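Local structure of Ac-ASP-7 (Ancylostoma caninum, 3S6S) at residues E20-F25 against W136-D141. The protein is of unknown function but belongs to the SCP/TAPS family of secreted proteins and probably takes part in the hookworm's dealings with its host. Residues are numbered along the deposited sequence; the frame is centred on the assembly and turned at random.
Sequences EAIDTF and WVCVYD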
loop_
_atom_site.group_PDB
_atom_site.type_symbol
_atom_site.label_atom_id
_atom_site.label_comp_id
_atom_site.label_asym_id
_atom_site.label_seq_id
_atom_site.Cartn_x
_atom_site.Cartn_y
_atom_site.Cartn_z
ATOM N N GLU A 20 -3.253 -9.282 5.484
ATOM C CA GLU A 20 -2.247 -9.946 4.680
ATOM C C GLU A 20 -2.603 -9.924 3.211
ATOM O O GLU A 20 -1.741 -9.717 2.356
ATOM C CB GLU A 20 -2.048 -11.366 5.183
ATOM C CG GLU A 20 -1.514 -11.366 6.598
ATOM C CD GLU A 20 -0.733 -12.607 6.930
ATOM O OE1 GLU A 20 -0.902 -13.616 6.209
ATOM O OE2 GLU A 20 0.045 -12.565 7.911
ATOM N N ALA A 21 -3.880 -10.116 2.928
ATOM C CA ALA A 21 -4.365 -10.089 1.557
ATOM C C ALA A 21 -4.088 -8.716 0.927
ATOM O O ALA A 21 -3.639 -8.620 -0.218
ATOM C CB ALA A 21 -5.866 -10.419 1.518
ATOM N N ILE A 22 -4.335 -7.666 1.693
ATOM C CA ILE A 22 -4.140 -6.294 1.207
ATOM C C ILE A 22 -2.655 -5.932 1.074
ATOM O O ILE A 22 -2.213 -5.326 0.082
ATOM C CB ILE A 22 -4.873 -5.290 2.118
ATOM C CG1 ILE A 22 -6.373 -5.601 2.102
ATOM C CG2 ILE A 22 -4.570 -3.844 1.694
ATOM C CD1 ILE A 22 -7.201 -4.813 3.121
ATOM N N ASP A 23 -1.888 -6.345 2.077
ATOM C CA ASP A 23 -0.453 -6.140 2.082
ATOM C C ASP A 23 0.224 -6.907 0.955
ATOM O O ASP A 23 1.137 -6.390 0.308
ATOM C CB ASP A 23 0.129 -6.547 3.427
ATOM C CG ASP A 23 1.629 -6.491 3.438
ATOM O OD1 ASP A 23 2.270 -7.521 3.119
ATOM O OD2 ASP A 23 2.162 -5.409 3.747
ATOM N N THR A 24 -0.234 -8.128 0.702
ATOM C CA THR A 24 0.356 -8.930 -0.367
ATOM C C THR A 24 0.003 -8.368 -1.741
ATOM O O THR A 24 0.849 -8.307 -2.640
ATOM C CB THR A 24 -0.050 -10.418 -0.274
ATOM O OG1 THR A 24 0.508 -10.997 0.921
ATOM C CG2 THR A 24 0.476 -11.173 -1.472
ATOM N N PHE A 25 -1.241 -7.925 -1.890
ATOM C CA PHE A 25 -1.655 -7.260 -3.111
ATOM C C PHE A 25 -0.782 -6.040 -3.387
ATOM O O PHE A 25 -0.294 -5.848 -4.496
ATOM C CB PHE A 25 -3.117 -6.834 -3.018
ATOM C CG PHE A 25 -3.565 -5.961 -4.155
ATOM C CD1 PHE A 25 -3.372 -4.585 -4.107
ATOM C CD2 PHE A 25 -4.191 -6.518 -5.269
ATOM C CE1 PHE A 25 -3.787 -3.772 -5.151
ATOM C CE2 PHE A 25 -4.598 -5.725 -6.327
ATOM C CZ PHE A 25 -4.405 -4.342 -6.266
ATOM N N TRP A 136 -13.366 -0.417 2.486
ATOM C CA TRP A 136 -11.987 -0.303 2.961
ATOM C C TRP A 136 -11.391 1.066 2.616
ATOM O O TRP A 136 -11.631 1.602 1.532
ATOM C CB TRP A 136 -11.121 -1.401 2.344
ATOM C CG TRP A 136 -11.474 -2.772 2.825
ATOM C CD1 TRP A 136 -12.423 -3.619 2.299
ATOM C CD2 TRP A 136 -10.902 -3.462 3.941
ATOM N NE1 TRP A 136 -12.466 -4.790 3.018
ATOM C CE2 TRP A 136 -11.548 -4.718 4.035
ATOM C CE3 TRP A 136 -9.917 -3.138 4.880
ATOM C CZ2 TRP A 136 -11.228 -5.651 5.022
ATOM C CZ3 TRP A 136 -9.606 -4.067 5.866
ATOM C CH2 TRP A 136 -10.262 -5.306 5.929
ATOM N N VAL A 137 -10.634 1.650 3.539
ATOM C CA VAL A 137 -9.682 2.660 3.108
ATOM C C VAL A 137 -8.265 2.278 3.472
ATOM O O VAL A 137 -8.014 1.633 4.491
ATOM C CB VAL A 137 -10.037 4.165 3.505
ATOM C CG1 VAL A 137 -11.480 4.319 3.967
ATOM C CG2 VAL A 137 -9.047 4.750 4.491
ATOM N N CYS A 138 -7.343 2.649 2.590
ATOM C CA CYS A 138 -5.924 2.630 2.905
ATOM C C CYS A 138 -5.371 4.048 2.940
ATOM O O CYS A 138 -5.767 4.940 2.164
ATOM C CB CYS A 138 -5.139 1.769 1.928
ATOM S SG CYS A 138 -5.589 0.031 2.020
ATOM N N VAL A 139 -4.457 4.226 3.876
ATOM C CA VAL A 139 -3.792 5.474 4.134
ATOM C C VAL A 139 -2.294 5.233 3.964
ATOM O O VAL A 139 -1.737 4.232 4.453
ATOM C CB VAL A 139 -4.117 5.982 5.567
ATOM C CG1 VAL A 139 -3.029 6.903 6.067
ATOM C CG2 VAL A 139 -5.508 6.653 5.599
ATOM N N TYR A 140 -1.661 6.149 3.241
ATOM C CA TYR A 140 -0.265 6.028 2.873
ATOM C C TYR A 140 0.501 7.224 3.398
ATOM O O TYR A 140 -0.048 8.311 3.516
ATOM C CB TYR A 140 -0.136 5.950 1.361
ATOM C CG TYR A 140 -1.013 4.882 0.756
ATOM C CD1 TYR A 140 -2.387 5.056 0.683
ATOM C CD2 TYR A 140 -0.470 3.701 0.255
ATOM C CE1 TYR A 140 -3.193 4.098 0.133
ATOM C CE2 TYR A 140 -1.282 2.732 -0.302
ATOM C CZ TYR A 140 -2.641 2.944 -0.357
ATOM O OH TYR A 140 -3.465 2.001 -0.895
ATOM N N ASP A 141 1.768 7.020 3.736
ATOM C CA ASP A 141 2.545 8.113 4.286
ATOM C C ASP A 141 2.887 9.117 3.196
ATOM O O ASP A 141 3.076 10.296 3.474
ATOM C CB ASP A 141 3.795 7.611 5.023
ATOM C CG ASP A 141 4.850 7.017 4.091
ATOM O OD1 ASP A 141 6.023 6.971 4.515
ATOM O OD2 ASP A 141 4.530 6.595 2.959
#
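Ile22 carries the whole contact from the helix side, reaching Trp136 with one branch and Cys138 with the other. Its CB points at the strand, and the closest pair of CA atoms, those of Ile22 and Cys138, is 9.3 Å apart. Side chains bridge that distance. With chi1 at -61° and chi2 at 172°, the long branch of Ile22 runs out straight and sets CD1 over the indole. CD1 of Ile22 comes within 3.6 Å of Trp136 CE3. It sits 3.9 Å from the centroid of the six-membered ring, 21° off the normal, a CH-pi contact over the face. The other branch, CG2 of Ile22, meets Cys138 SG at 4.0 Å. That sulfur is bonded to Cys119, so the methyl rests against a disulfide that ties two adjacent strands together. No hydrogen bond joins the two segments here. One turn on, His26 bonds through ND1 to the carbonyl O of Ile22 and through NE2 to Tyr140 OH. The contact is buried near the centre of the chain, where helix 16-34 packs on one face of the mixed sheet, Leu92 of helix 88-99 and Phe80 of strand 76-83 also touch Ile22, and Val137 and Val139 touch helix 54-65 on the other face, completing the alpha-beta-alpha sandwich characteristic of SCP/TAPS proteins.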